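PDB 3SQR: laccase, which catalyses the copper-dependent oxidation of hydroquinone-type phenols by molecular oxygen, which is reduced to water, and probably takes part in lignin degradation. Local coordinates for residues M89-T94 / T165-H170; I288-V293 / A374-H379. All coordinates share one frame; numbering follows the deposited sequence.

Interaction 1: residues M89-T94 / T165-H170. With CU (copper (II) ion), chain F; CU (copper (II) ion), chain E; NAG (2-acetamido-2-deoxy-beta-D-glucopyranose), chain G.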
ATOM      1  N   MET A  89      -5.152   5.808  15.803  1.00 23.80           N
ATOM      2  CA  MET A  89      -4.385   6.887  15.276  1.00 23.22           C
ATOM      3  C   MET A  89      -4.897   7.180  13.894  1.00 23.35           C
ATOM      4  O   MET A  89      -4.858   6.306  13.004  1.00 22.82           O
ATOM      5  CB  MET A  89      -2.911   6.534  15.220  1.00 24.32           C
ATOM      6  CG  MET A  89      -2.419   6.105  16.541  1.00 25.22           C
ATOM      7  SD  MET A  89      -0.627   5.980  16.623  1.00 26.37           S
ATOM      8  CE  MET A  89      -0.414   5.311  18.300  1.00 26.49           C
ATOM      9  N   THR A  90      -5.407   8.396  13.743  1.00 22.84           N
ATOM     10  CA  THR A  90      -6.196   8.739  12.594  1.00 23.00           C
ATOM     11  C   THR A  90      -5.726  10.020  11.932  1.00 22.08           C
ATOM     12  O   THR A  90      -5.152  10.887  12.548  1.00 22.40           O
ATOM     13  CB  THR A  90      -7.677   8.913  12.966  1.00 23.15           C
ATOM     14  OG1 THR A  90      -7.892  10.090  13.758  1.00 23.48           O
ATOM     15  CG2 THR A  90      -8.206   7.703  13.713  1.00 23.74           C
ATOM     16  N   PHE A  91      -6.132  10.184  10.678  1.00 20.90           N
ATOM     17  CA  PHE A  91      -6.192  11.467  10.064  1.00 21.50           C
ATOM     18  C   PHE A  91      -7.592  11.997  10.340  1.00 22.44           C
ATOM     19  O   PHE A  91      -8.626  11.462   9.854  1.00 21.19           O
ATOM     20  CB  PHE A  91      -6.024  11.343   8.567  1.00 21.69           C
ATOM     21  CG  PHE A  91      -4.690  10.792   8.163  1.00 20.83           C
ATOM     22  CD1 PHE A  91      -3.582  11.605   8.261  1.00 21.27           C
ATOM     23  CD2 PHE A  91      -4.554   9.485   7.721  1.00 21.03           C
ATOM     24  CE1 PHE A  91      -2.338  11.165   7.867  1.00 22.23           C
ATOM     25  CE2 PHE A  91      -3.290   9.014   7.315  1.00 20.79           C
ATOM     26  CZ  PHE A  91      -2.207   9.852   7.406  1.00 22.29           C
ATOM     27  N   ASN A  92      -7.656  13.051  11.118  1.00 22.17           N
ATOM     28  CA  ASN A  92      -8.910  13.805  11.235  1.00 22.95           C
ATOM     29  C   ASN A  92     -10.040  13.031  11.830  1.00 23.26           C
ATOM     30  O   ASN A  92     -11.207  13.251  11.509  1.00 24.58           O
ATOM     31  CB  ASN A  92      -9.277  14.401   9.857  1.00 22.24           C
ATOM     32  CG  ASN A  92      -8.500  15.607   9.611  1.00 25.23           C
ATOM     33  OD1 ASN A  92      -7.292  15.526   9.352  1.00 22.45           O
ATOM     34  ND2 ASN A  92      -9.130  16.761   9.728  1.00 25.14           N
ATOM     35  N   GLY A  93      -9.688  12.085  12.671  1.00 23.44           N
ATOM     36  CA  GLY A  93     -10.643  11.444  13.552  1.00 23.09           C
ATOM     37  C   GLY A  93     -11.531  10.388  12.939  1.00 23.49           C
ATOM     38  O   GLY A  93     -12.498   9.978  13.532  1.00 24.95           O
ATOM     39  N   THR A  94     -11.204   9.918  11.736  1.00 21.86           N
ATOM     40  CA  THR A  94     -11.967   8.869  11.113  1.00 23.68           C
ATOM     41  C   THR A  94     -11.017   7.780  10.605  1.00 24.02           C
ATOM     42  O   THR A  94      -9.869   8.063  10.321  1.00 23.05           O
ATOM     43  CB  THR A  94     -12.775   9.327   9.928  1.00 24.78           C
ATOM     44  OG1 THR A  94     -11.923   9.900   8.904  1.00 23.41           O
ATOM     45  CG2 THR A  94     -13.904  10.319  10.360  1.00 23.26           C
ATOM     46  N   THR A 165      -5.129   4.704  -5.080  1.00 20.70           N
ATOM     47  CA  THR A 165      -4.123   4.399  -4.086  1.00 19.93           C
ATOM     48  C   THR A 165      -4.593   4.895  -2.741  1.00 19.86           C
ATOM     49  O   THR A 165      -5.792   5.128  -2.517  1.00 20.93           O
ATOM     50  CB  THR A 165      -2.695   4.841  -4.500  1.00 20.84           C
ATOM     51  OG1 THR A 165      -1.780   4.159  -3.647  1.00 20.16           O
ATOM     52  CG2 THR A 165      -2.520   6.388  -4.439  1.00 18.38           C
ATOM     53  N   TRP A 166      -3.635   5.005  -1.828  1.00 20.52           N
ATOM     54  CA  TRP A 166      -3.942   5.311  -0.460  1.00 19.68           C
ATOM     55  C   TRP A 166      -2.743   6.049   0.088  1.00 21.08           C
ATOM     56  O   TRP A 166      -1.676   5.975  -0.483  1.00 20.71           O
ATOM     57  CB  TRP A 166      -4.260   4.061   0.338  1.00 20.90           C
ATOM     58  CG  TRP A 166      -3.217   2.959   0.415  1.00 19.54           C
ATOM     59  CD1 TRP A 166      -2.550   2.344  -0.638  1.00 21.22           C
ATOM     60  CD2 TRP A 166      -2.797   2.270   1.591  1.00 22.00           C
ATOM     61  NE1 TRP A 166      -1.781   1.304  -0.153  1.00 23.68           N
ATOM     62  CE2 TRP A 166      -1.887   1.262   1.205  1.00 22.70           C
ATOM     63  CE3 TRP A 166      -3.091   2.411   2.941  1.00 18.88           C
ATOM     64  CZ2 TRP A 166      -1.230   0.448   2.148  1.00 22.48           C
ATOM     65  CZ3 TRP A 166      -2.494   1.596   3.881  1.00 18.66           C
ATOM     66  CH2 TRP A 166      -1.551   0.616   3.495  1.00 20.77           C
ATOM     67  N   TYR A 167      -2.964   6.758   1.173  1.00 20.32           N
ATOM     68  CA  TYR A 167      -1.839   7.403   1.887  1.00 20.48           C
ATOM     69  C   TYR A 167      -1.856   6.822   3.265  1.00 21.08           C
ATOM     70  O   TYR A 167      -2.924   6.486   3.810  1.00 20.14           O
ATOM     71  CB  TYR A 167      -1.958   8.921   1.896  1.00 20.25           C
ATOM     72  CG  TYR A 167      -3.168   9.467   2.589  1.00 20.67           C
ATOM     73  CD1 TYR A 167      -4.390   9.507   1.989  1.00 22.35           C
ATOM     74  CD2 TYR A 167      -3.072  10.005   3.875  1.00 19.34           C
ATOM     75  CE1 TYR A 167      -5.513  10.050   2.651  1.00 22.09           C
ATOM     76  CE2 TYR A 167      -4.168  10.534   4.524  1.00 21.63           C
ATOM     77  CZ  TYR A 167      -5.401  10.537   3.908  1.00 23.83           C
ATOM     78  OH  TYR A 167      -6.453  11.035   4.582  1.00 24.83           O
ATOM     79  N   HIS A 168      -0.675   6.746   3.906  1.00 20.13           N
ATOM     80  CA  HIS A 168      -0.665   6.147   5.204  1.00 20.10           C
ATOM     81  C   HIS A 168       0.572   6.531   5.935  1.00 20.27           C
ATOM     82  O   HIS A 168       1.557   6.857   5.335  1.00 21.43           O
ATOM     83  CB  HIS A 168      -0.765   4.636   5.155  1.00 19.57           C
ATOM     84  CG  HIS A 168       0.308   3.944   4.346  1.00 19.47           C
ATOM     85  ND1 HIS A 168       1.536   3.591   4.869  1.00 21.29           N
ATOM     86  CD2 HIS A 168       0.277   3.447   3.089  1.00 22.12           C
ATOM     87  CE1 HIS A 168       2.234   2.956   3.932  1.00 24.74           C
ATOM     88  NE2 HIS A 168       1.471   2.824   2.851  1.00 22.62           N
ATOM     89  N   SER A 169       0.520   6.446   7.235  1.00 20.84           N
ATOM     90  CA  SER A 169       1.788   6.640   7.957  1.00 21.48           C
ATOM     91  C   SER A 169       2.783   5.575   7.566  1.00 20.82           C
ATOM     92  O   SER A 169       2.424   4.417   7.397  1.00 23.13           O
ATOM     93  CB  SER A 169       1.583   6.596   9.457  1.00 22.58           C
ATOM     94  OG  SER A 169       2.863   6.616  10.095  1.00 22.92           O
ATOM     95  N   HIS A 170       4.050   5.986   7.413  1.00 20.78           N
ATOM     96  CA  HIS A 170       5.096   5.049   7.188  1.00 21.67           C
ATOM     97  C   HIS A 170       6.029   5.080   8.425  1.00 21.70           C
ATOM     98  O   HIS A 170       7.133   4.583   8.391  1.00 22.44           O
ATOM     99  CB  HIS A 170       5.848   5.388   5.926  1.00 22.57           C
ATOM    100  CG  HIS A 170       6.310   4.204   5.154  1.00 21.75           C
ATOM    101  ND1 HIS A 170       7.113   3.237   5.685  1.00 22.32           N
ATOM    102  CD2 HIS A 170       6.040   3.798   3.877  1.00 23.16           C
ATOM    103  CE1 HIS A 170       7.380   2.326   4.767  1.00 25.13           C
ATOM    104  NE2 HIS A 170       6.715   2.623   3.665  1.00 22.98           N
TER
HETATM  105 CU    CU F 546       2.032   1.549   1.417  0.80 27.45          CU
HETATM  106 CU    CU E 545       6.606   1.642   1.859  0.80 27.37          CU
HETATM  107  C1  NAG G 547      -8.457  18.036   9.637  1.00 23.95           C
HETATM  108  C2  NAG G 547      -9.079  19.136   8.809  1.00 24.73           C
HETATM  109  C3  NAG G 547      -8.297  20.417   8.940  1.00 23.59           C
HETATM  110  C4  NAG G 547      -8.224  20.786  10.393  1.00 23.38           C
HETATM  111  C5  NAG G 547      -7.615  19.657  11.176  1.00 22.93           C
HETATM  112  C6  NAG G 547      -7.520  19.961  12.673  1.00 25.75           C
HETATM  113  C7  NAG G 547     -10.049  18.086   6.821  1.00 24.94           C
HETATM  114  C8  NAG G 547      -9.746  17.661   5.411  1.00 25.33           C
HETATM  115  N2  NAG G 547      -9.014  18.694   7.425  1.00 22.80           N
HETATM  116  O3  NAG G 547      -8.997  21.398   8.275  1.00 25.67           O
HETATM  117  O4  NAG G 547      -7.425  21.907  10.505  1.00 23.20           O
HETATM  118  O5  NAG G 547      -8.395  18.467  11.017  1.00 24.63           O
HETATM  119  O6  NAG G 547      -8.866  20.171  13.166  1.00 25.61           O
HETATM  120  O7  NAG G 547     -11.146  17.865   7.335  1.00 24.26           O
HETATM  121  O   HOH W   1       4.547   1.594   2.206  1.00 31.17           O
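F91 and Y167 meet in the interior of the first cupredoxin domain, between the two sheets of its beta sandwich: F91 ends strand 86-91 of one sheet, and Y167 lies on strand 163-169 of the other. Along F91, CB lies 4.0 Å from Y167 OH and CG 3.7 Å from Y167 CE2. CD1 and CE1 stay 3.9 Å from Y167 CE2, whereas CD2 (3.4 Å) and CE2 (3.3 Å), on one side of the F91 ring, come closest to it; CZ, at the tip, is 3.6 Å from both Y167 CE2 and CD2. Y167 CE2 sits over the centre of one F91 face. With the planes at 53°, the pair is neither a parallel stack nor a T. A chi1 of -63° puts CG of F91 opposite the carbonyl carbon and beside the backbone N, which carries the ring across to Y167; the ring edge approaches H168 CA and S169 N. The Y167 hydroxyl is hydrogen-bonded to P98 O, which fixes the end of the ring. Beyond F91 a type I' turn runs to T94, and N92 ND2 in it carries an N-linked NAG. The CB of H168 leaves its backbone on the side away from F91, and its NE2 binds one copper, completed by H126 and H527, consistent with a type 3 site; H170 NE2 binds the second, with H468 and H525. H168 ND1 donates a nearly straight bond, 2.8 Å and 170°, to S169 O, which lies in the imidazole plane, whereas ND1 sits above the plane of that carbonyl.

Interaction 2: residues I288-V293 / A374-H379. With MAN (alpha-D-mannopyranose), chain L.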
ATOM      1  N   ILE A 288      -9.640  -3.803 -14.155  1.00 24.40           N
ATOM      2  CA  ILE A 288      -9.193  -2.763 -15.075  1.00 22.90           C
ATOM      3  C   ILE A 288      -7.932  -2.019 -14.700  1.00 22.77           C
ATOM      4  O   ILE A 288      -7.441  -1.242 -15.488  1.00 23.30           O
ATOM      5  CB  ILE A 288     -10.291  -1.766 -15.419  1.00 23.23           C
ATOM      6  CG1 ILE A 288     -10.853  -0.994 -14.223  1.00 20.34           C
ATOM      7  CG2 ILE A 288     -11.504  -2.521 -16.118  1.00 24.35           C
ATOM      8  CD1 ILE A 288     -11.365   0.352 -14.618  1.00 22.66           C
ATOM      9  N   ALA A 289      -7.410  -2.235 -13.489  1.00 21.93           N
ATOM     10  CA  ALA A 289      -6.139  -1.640 -13.132  1.00 22.54           C
ATOM     11  C   ALA A 289      -5.604  -2.417 -12.011  1.00 22.19           C
ATOM     12  O   ALA A 289      -6.344  -3.002 -11.210  1.00 22.18           O
ATOM     13  CB  ALA A 289      -6.289  -0.165 -12.711  1.00 22.27           C
ATOM     14  N   ASN A 290      -4.279  -2.430 -11.955  1.00 21.94           N
ATOM     15  CA  ASN A 290      -3.616  -2.897 -10.808  1.00 21.75           C
ATOM     16  C   ASN A 290      -2.728  -1.797 -10.260  1.00 21.98           C
ATOM     17  O   ASN A 290      -2.075  -1.110 -10.997  1.00 22.38           O
ATOM     18  CB  ASN A 290      -2.888  -4.219 -11.046  1.00 21.19           C
ATOM     19  CG  ASN A 290      -1.769  -4.202 -12.105  1.00 22.50           C
ATOM     20  OD1 ASN A 290      -1.159  -3.159 -12.494  1.00 27.33           O
ATOM     21  ND2 ASN A 290      -1.423  -5.383 -12.509  1.00 19.98           N
ATOM     22  N   ASP A 291      -2.784  -1.617  -8.953  1.00 21.01           N
ATOM     23  CA  ASP A 291      -2.159  -0.459  -8.366  1.00 20.35           C
ATOM     24  C   ASP A 291      -2.458   0.794  -9.190  1.00 20.87           C
ATOM     25  O   ASP A 291      -3.620   1.076  -9.363  1.00 20.03           O
ATOM     26  CB  ASP A 291      -0.664  -0.779  -8.200  1.00 21.02           C
ATOM     27  CG  ASP A 291      -0.436  -1.995  -7.287  1.00 22.32           C
ATOM     28  OD1 ASP A 291      -1.409  -2.521  -6.682  1.00 21.47           O
ATOM     29  OD2 ASP A 291       0.750  -2.425  -7.162  1.00 22.74           O
ATOM     30  N   LEU A 292      -1.450   1.578  -9.644  1.00 21.33           N
ATOM     31  CA  LEU A 292      -1.694   2.783 -10.449  1.00 22.56           C
ATOM     32  C   LEU A 292      -1.386   2.584 -11.928  1.00 22.90           C
ATOM     33  O   LEU A 292      -1.076   3.534 -12.641  1.00 21.02           O
ATOM     34  CB  LEU A 292      -0.962   4.005  -9.888  1.00 21.25           C
ATOM     35  CG  LEU A 292      -1.492   4.500  -8.535  1.00 19.75           C
ATOM     36  CD1 LEU A 292      -0.337   5.254  -7.721  1.00 21.32           C
ATOM     37  CD2 LEU A 292      -2.638   5.429  -8.733  1.00 20.21           C
ATOM     38  N   VAL A 293      -1.645   1.360 -12.372  1.00 23.14           N
ATOM     39  CA  VAL A 293      -1.420   0.998 -13.796  1.00 21.93           C
ATOM     40  C   VAL A 293      -2.662   0.331 -14.366  1.00 21.52           C
ATOM     41  O   VAL A 293      -3.036  -0.798 -13.992  1.00 21.30           O
ATOM     42  CB  VAL A 293      -0.275   0.059 -13.873  1.00 21.56           C
ATOM     43  CG1 VAL A 293       0.030  -0.386 -15.337  1.00 23.67           C
ATOM     44  CG2 VAL A 293       1.031   0.674 -13.226  1.00 20.02           C
ATOM     45  N   ALA A 374      -0.019 -13.823 -15.942  1.00 27.40           N
ATOM     46  CA  ALA A 374      -0.613 -13.769 -17.305  1.00 28.88           C
ATOM     47  C   ALA A 374      -1.861 -12.928 -17.459  1.00 28.58           C
ATOM     48  O   ALA A 374      -2.195 -12.512 -18.564  1.00 30.38           O
ATOM     49  CB  ALA A 374      -0.857 -15.189 -17.843  1.00 28.95           C
ATOM     50  N   SER A 375      -2.528 -12.653 -16.329  1.00 28.12           N
ATOM     51  CA  SER A 375      -3.700 -11.839 -16.327  1.00 27.12           C
ATOM     52  C   SER A 375      -3.435 -10.345 -16.227  1.00 25.75           C
ATOM     53  O   SER A 375      -4.316  -9.561 -16.436  1.00 24.93           O
ATOM     54  CB  SER A 375      -4.591 -12.197 -15.150  1.00 27.02           C
ATOM     55  OG  SER A 375      -4.972 -13.568 -15.032  1.00 28.41           O
ATOM     56  N   LEU A 376      -2.223  -9.961 -15.892  1.00 25.54           N
ATOM     57  CA  LEU A 376      -1.963  -8.576 -15.544  1.00 24.68           C
ATOM     58  C   LEU A 376      -1.138  -7.882 -16.639  1.00 25.03           C
ATOM     59  O   LEU A 376       0.109  -7.750 -16.517  1.00 27.23           O
ATOM     60  CB  LEU A 376      -1.248  -8.559 -14.210  1.00 22.43           C
ATOM     61  CG  LEU A 376      -1.956  -9.182 -12.996  1.00 22.03           C
ATOM     62  CD1 LEU A 376      -1.032  -8.973 -11.724  1.00 23.46           C
ATOM     63  CD2 LEU A 376      -3.364  -8.599 -12.803  1.00 24.91           C
ATOM     64  N   VAL A 377      -1.829  -7.423 -17.675  1.00 24.94           N
ATOM     65  CA  VAL A 377      -1.183  -6.870 -18.868  1.00 25.49           C
ATOM     66  C   VAL A 377      -1.450  -5.406 -18.955  1.00 24.36           C
ATOM     67  O   VAL A 377      -2.544  -5.020 -19.190  1.00 25.52           O
ATOM     68  CB  VAL A 377      -1.711  -7.582 -20.152  1.00 24.86           C
ATOM     69  CG1 VAL A 377      -0.976  -7.044 -21.417  1.00 29.89           C
ATOM     70  CG2 VAL A 377      -1.533  -9.068 -19.968  1.00 29.28           C
ATOM     71  N   PRO A 378      -0.435  -4.557 -18.691  1.00 25.73           N
ATOM     72  CA  PRO A 378      -0.622  -3.128 -18.758  1.00 25.30           C
ATOM     73  C   PRO A 378      -1.167  -2.738 -20.114  1.00 26.95           C
ATOM     74  O   PRO A 378      -0.740  -3.281 -21.157  1.00 25.69           O
ATOM     75  CB  PRO A 378       0.788  -2.570 -18.507  1.00 25.40           C
ATOM     76  CG  PRO A 378       1.433  -3.661 -17.679  1.00 26.96           C
ATOM     77  CD  PRO A 378       0.938  -4.917 -18.344  1.00 25.96           C
ATOM     78  N   HIS A 379      -2.112  -1.826 -20.091  1.00 26.71           N
ATOM     79  CA  HIS A 379      -2.694  -1.330 -21.309  1.00 27.28           C
ATOM     80  C   HIS A 379      -1.648  -0.548 -22.088  1.00 28.86           C
ATOM     81  O   HIS A 379      -1.524  -0.709 -23.329  1.00 27.34           O
ATOM     82  CB  HIS A 379      -3.888  -0.424 -21.034  1.00 27.38           C
ATOM     83  CG  HIS A 379      -4.364   0.251 -22.267  1.00 28.25           C
ATOM     84  ND1 HIS A 379      -5.363  -0.292 -23.051  1.00 32.22           N
ATOM     85  CD2 HIS A 379      -3.902   1.337 -22.933  1.00 30.98           C
ATOM     86  CE1 HIS A 379      -5.525   0.462 -24.133  1.00 31.10           C
ATOM     87  NE2 HIS A 379      -4.655   1.454 -24.090  1.00 28.03           N
TER
HETATM   88  C1  MAN L 561      -6.049 -13.795 -15.991  1.00 29.50           C
HETATM   89  C2  MAN L 561      -6.857 -14.931 -15.377  1.00 32.35           C
HETATM   90  C3  MAN L 561      -6.082 -16.241 -15.390  1.00 33.78           C
HETATM   91  C4  MAN L 561      -5.606 -16.538 -16.814  1.00 34.05           C
HETATM   92  C5  MAN L 561      -4.793 -15.343 -17.330  1.00 30.73           C
HETATM   93  C6  MAN L 561      -4.365 -15.568 -18.786  1.00 32.52           C
HETATM   94  O2  MAN L 561      -8.086 -15.020 -16.088  1.00 33.70           O
HETATM   95  O3  MAN L 561      -6.884 -17.269 -14.803  1.00 34.49           O
HETATM   96  O4  MAN L 561      -4.772 -17.659 -16.787  1.00 31.65           O
HETATM   97  O5  MAN L 561      -5.568 -14.149 -17.281  1.00 29.87           O
HETATM   98  O6  MAN L 561      -5.562 -15.667 -19.569  1.00 34.10           O
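The tight two-residue beta hairpin between strands 285-290 and 293-300, in the second cupredoxin domain, meets the long connection that leads on to the third. A type II' turn from N290 to V293 closes the hairpin, with N290 N to V293 O and V293 N to N290 O both at 2.9 Å. Against it runs 374-379, its backbone bonded at V377 to V296 of the outer hairpin strand. Two side-chain pairs make the contact. The terminal amide of N290 lies against the aliphatic L376, near CB and both methyls; chi1 of 62° places CG of N290 between the backbone N and the carbonyl carbon, which brings the end of the side chain to L376. Farther along, V293 CG1, anti to its backbone N (chi1 180°), rests 3.9 Å from P378 CB, an apolar touch on the proline ring. Strand 498-499 packs on both pairs, R499 on N290 and L376, R498 on V293 and P378. In the turn, D291 forms a salt bridge with R499 and accepts bonds from the backbone N of D500 and V501. At the start of 374-379, S375 OG carries an O-linked mannose, bonded to C1 at 1.5 Å, and A374 CB lies 3.7 Å from its C6. Such a linker, lying along the edge strand of one cupredoxin domain on its way to the next, belongs to the three-domain laccase architecture.

Interaction 1 lies inside the first cupredoxin domain and interaction 2 where the second meets the connection to the third; their centres are 26 Å apart, on opposite sides of the chain's centre. They nevertheless touch at their near ends, where T165 CB packs 4.0 Å from L292 CD1. R310 joins them further: the side chains of T165 and W166 rest on it, and its backbone N bonds to D291 OD1. Interaction 1 supplies copper ligands directly through H168 and H170. Interaction 2 supplies none, yet the V293 side chain is about 11 Å from the side chains of the copper ligands H126 and H466. Each contact also carries a sugar, on N92 and on S375.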